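Local atomic coordinates of probable uracil-DNA glycosylase (Acanthamoeba polyphaga mimivirus, PDB entry 5X55), a protein that belongs to the uracil-DNA glycosylase superfamily and has an alpha/beta fold built around a central parallel sheet. Residues Y225-K230 / P343-V348. Residues are numbered along the deposited sequence; the frame is centred on the assembly and turned at random.
Sequences YTNLIK and PSFNSV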
ATOM      1  N   TYR A 225     -13.695  -3.807  -6.692  1.00 18.94           N
ATOM      2  CA  TYR A 225     -14.706  -3.139  -7.518  1.00 15.96           C
ATOM      3  C   TYR A 225     -16.077  -3.793  -7.359  1.00 17.06           C
ATOM      4  O   TYR A 225     -17.096  -3.106  -7.224  1.00 18.54           O
ATOM      5  CB  TYR A 225     -14.302  -3.180  -8.993  1.00 16.84           C
ATOM      6  CG  TYR A 225     -13.145  -2.307  -9.411  1.00 20.84           C
ATOM      7  CD1 TYR A 225     -12.790  -1.166  -8.698  1.00 16.76           C
ATOM      8  CD2 TYR A 225     -12.413  -2.620 -10.553  1.00 21.06           C
ATOM      9  CE1 TYR A 225     -11.733  -0.370  -9.114  1.00 17.19           C
ATOM     10  CE2 TYR A 225     -11.365  -1.828 -10.978  1.00 17.38           C
ATOM     11  CZ  TYR A 225     -11.021  -0.717 -10.256  1.00 18.72           C
ATOM     12  OH  TYR A 225      -9.966   0.036 -10.707  1.00 17.65           O
ATOM     13  N   THR A 226     -16.125  -5.128  -7.410  1.00 19.53           N
ATOM     14  CA  THR A 226     -17.387  -5.842  -7.218  1.00 20.00           C
ATOM     15  C   THR A 226     -18.043  -5.442  -5.900  1.00 18.59           C
ATOM     16  O   THR A 226     -19.256  -5.235  -5.842  1.00 17.49           O
ATOM     17  CB  THR A 226     -17.141  -7.364  -7.270  1.00 22.88           C
ATOM     18  OG1 THR A 226     -16.730  -7.744  -8.592  1.00 21.13           O
ATOM     19  CG2 THR A 226     -18.396  -8.174  -6.883  1.00 17.08           C
ATOM     20  N   ASN A 227     -17.248  -5.332  -4.830  1.00 19.02           N
ATOM     21  CA  ASN A 227     -17.775  -4.892  -3.540  1.00 16.85           C
ATOM     22  C   ASN A 227     -18.306  -3.461  -3.610  1.00 18.40           C
ATOM     23  O   ASN A 227     -19.376  -3.157  -3.060  1.00 17.19           O
ATOM     24  CB  ASN A 227     -16.685  -5.017  -2.464  1.00 16.19           C
ATOM     25  CG  ASN A 227     -17.190  -4.688  -1.076  1.00 18.29           C
ATOM     26  OD1 ASN A 227     -17.201  -3.527  -0.657  1.00 17.94           O
ATOM     27  ND2 ASN A 227     -17.618  -5.713  -0.349  1.00 18.81           N
ATOM     28  N   LEU A 228     -17.575  -2.558  -4.273  1.00 16.84           N
ATOM     29  CA  LEU A 228     -18.076  -1.183  -4.406  1.00 18.22           C
ATOM     30  C   LEU A 228     -19.411  -1.150  -5.142  1.00 19.73           C
ATOM     31  O   LEU A 228     -20.323  -0.409  -4.753  1.00 18.22           O
ATOM     32  CB  LEU A 228     -17.052  -0.305  -5.118  1.00 14.61           C
ATOM     33  CG  LEU A 228     -15.842   0.092  -4.260  1.00 18.93           C
ATOM     34  CD1 LEU A 228     -14.603   0.254  -5.122  1.00 13.67           C
ATOM     35  CD2 LEU A 228     -16.147   1.392  -3.508  1.00 15.15           C
ATOM     36  N   ILE A 229     -19.548  -1.958  -6.202  1.00 20.04           N
ATOM     37  CA  ILE A 229     -20.805  -2.021  -6.948  1.00 21.21           C
ATOM     38  C   ILE A 229     -21.931  -2.551  -6.058  1.00 23.17           C
ATOM     39  O   ILE A 229     -23.029  -1.978  -5.999  1.00 21.33           O
ATOM     40  CB  ILE A 229     -20.616  -2.871  -8.222  1.00 23.14           C
ATOM     41  CG1 ILE A 229     -19.839  -2.069  -9.276  1.00 24.32           C
ATOM     42  CG2 ILE A 229     -21.960  -3.304  -8.810  1.00 21.60           C
ATOM     43  CD1 ILE A 229     -19.008  -2.914 -10.213  1.00 29.76           C
ATOM     44  N   LYS A 230     -21.655  -3.632  -5.318  1.00 16.65           N
ATOM     45  CA  LYS A 230     -22.661  -4.261  -4.461  1.00 19.71           C
ATOM     46  C   LYS A 230     -23.242  -3.301  -3.425  1.00 22.16           C
ATOM     47  O   LYS A 230     -24.435  -3.378  -3.096  1.00 16.77           O
ATOM     48  CB  LYS A 230     -22.043  -5.471  -3.767  1.00 17.54           C
ATOM     49  CG  LYS A 230     -22.906  -6.117  -2.727  1.00 20.33           C
ATOM     50  CD  LYS A 230     -22.307  -7.457  -2.294  1.00 19.73           C
ATOM     51  CE  LYS A 230     -22.930  -7.906  -0.980  1.00 18.87           C
ATOM     52  NZ  LYS A 230     -22.531  -9.292  -0.613  1.00 28.09           N
ATOM     53  N   PRO A 343     -15.492 -11.498   9.184  1.00 25.62           N
ATOM     54  CA  PRO A 343     -16.342 -11.830   8.032  1.00 21.02           C
ATOM     55  C   PRO A 343     -15.576 -11.845   6.719  1.00 22.82           C
ATOM     56  O   PRO A 343     -14.459 -11.336   6.605  1.00 22.86           O
ATOM     57  CB  PRO A 343     -17.396 -10.714   8.035  1.00 22.76           C
ATOM     58  CG  PRO A 343     -16.769  -9.590   8.812  1.00 23.62           C
ATOM     59  CD  PRO A 343     -15.933 -10.263   9.865  1.00 20.93           C
ATOM     60  N   SER A 344     -16.212 -12.452   5.716  1.00 20.47           N
ATOM     61  CA  SER A 344     -15.658 -12.480   4.372  1.00 25.03           C
ATOM     62  C   SER A 344     -15.656 -11.085   3.746  1.00 23.87           C
ATOM     63  O   SER A 344     -16.520 -10.247   4.018  1.00 17.75           O
ATOM     64  CB  SER A 344     -16.451 -13.433   3.475  1.00 21.59           C
ATOM     65  OG  SER A 344     -17.742 -12.930   3.224  1.00 24.29           O
ATOM     66  N   PHE A 345     -14.680 -10.867   2.866  1.00 25.94           N
ATOM     67  CA  PHE A 345     -14.536  -9.575   2.211  1.00 18.83           C
ATOM     68  C   PHE A 345     -15.825  -9.148   1.524  1.00 19.92           C
ATOM     69  O   PHE A 345     -16.255  -7.998   1.660  1.00 22.06           O
ATOM     70  CB  PHE A 345     -13.390  -9.624   1.196  1.00 20.62           C
ATOM     71  CG  PHE A 345     -13.208  -8.328   0.449  1.00 21.95           C
ATOM     72  CD1 PHE A 345     -13.926  -8.072  -0.727  1.00 16.99           C
ATOM     73  CD2 PHE A 345     -12.365  -7.341   0.958  1.00 18.27           C
ATOM     74  CE1 PHE A 345     -13.772  -6.861  -1.391  1.00 19.71           C
ATOM     75  CE2 PHE A 345     -12.209  -6.129   0.306  1.00 15.34           C
ATOM     76  CZ  PHE A 345     -12.904  -5.889  -0.877  1.00 17.60           C
ATOM     77  N   ASN A 346     -16.445 -10.050   0.766  1.00 18.36           N
ATOM     78  CA  ASN A 346     -17.568  -9.624  -0.062  1.00 27.12           C
ATOM     79  C   ASN A 346     -18.858  -9.411   0.724  1.00 23.48           C
ATOM     80  O   ASN A 346     -19.851  -8.991   0.130  1.00 30.27           O
ATOM     81  CB  ASN A 346     -17.811 -10.605  -1.231  1.00 27.03           C
ATOM     82  CG  ASN A 346     -18.204 -12.022  -0.787  1.00 34.35           C
ATOM     83  OD1 ASN A 346     -18.356 -12.321   0.401  1.00 35.30           O
ATOM     84  ND2 ASN A 346     -18.385 -12.901  -1.772  1.00 37.84           N
ATOM     85  N   SER A 347     -18.864  -9.654   2.032  1.00 22.49           N
ATOM     86  CA  SER A 347     -20.052  -9.434   2.847  1.00 28.62           C
ATOM     87  C   SER A 347     -20.015  -8.128   3.639  1.00 24.53           C
ATOM     88  O   SER A 347     -21.031  -7.763   4.231  1.00 27.25           O
ATOM     89  CB  SER A 347     -20.255 -10.609   3.821  1.00 20.67           C
ATOM     90  OG  SER A 347     -19.346 -10.527   4.908  1.00 24.97           O
ATOM     91  N   VAL A 348     -18.880  -7.419   3.665  1.00 24.54           N
ATOM     92  CA  VAL A 348     -18.714  -6.198   4.452  1.00 20.35           C
ATOM     93  C   VAL A 348     -18.782  -5.002   3.523  1.00 21.12           C
ATOM     94  O   VAL A 348     -18.240  -5.028   2.408  1.00 20.82           O
ATOM     95  CB  VAL A 348     -17.377  -6.195   5.223  1.00 25.71           C
ATOM     96  CG1 VAL A 348     -17.220  -4.908   6.036  1.00 19.37           C
ATOM     97  CG2 VAL A 348     -17.248  -7.417   6.117  1.00 23.66           C
TER
HETATM   98  O   HOH W   1     -18.634  -7.923  -2.734  1.00 21.55           O
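The carbonyl oxygen of N346 is gripped by the ammonium group of K230, whose NZ donates to N346 O over 2.8 Å, and by a water. K230 reaches it by running fully extended from the last turn of helix 219-230, and NZ arrives tilted 25° from the carbonyl plane. The same water, 3.3 Å from N346 O, also accepts weakly from N227 ND2 and so bridges that amide to the loop backbone. The main bond of N227 goes to the backbone of V348: ND2 lies 2.9 Å from V348 O in a nearly straight bond (166°), the acceptor sitting almost in the amide plane. With CG anti to the backbone N (chi1 -175°), the N227 amide is carried out from the helix into this buried position. CB of N227 meets the F345 ring obliquely, 3.6 Å from F345 CE1.

In this UDG-superfamily fold, the loop 343-348 leads from strand 338-342 into helix 350-360, so the contact ties the C-terminal end of helix 219-230 to that connection. The short 3-10 turn 345-347 is braced by S344 just before it: S344 O accepts from both S347 N and S347 OG, while S344 OG donates to N346 OD1 at 3.0 Å. F345 in turn stacks on H350 at the start of helix 350-360 and meets W295 edge-to-face, and H350 NE2 is hydrogen-bonded to F345 O.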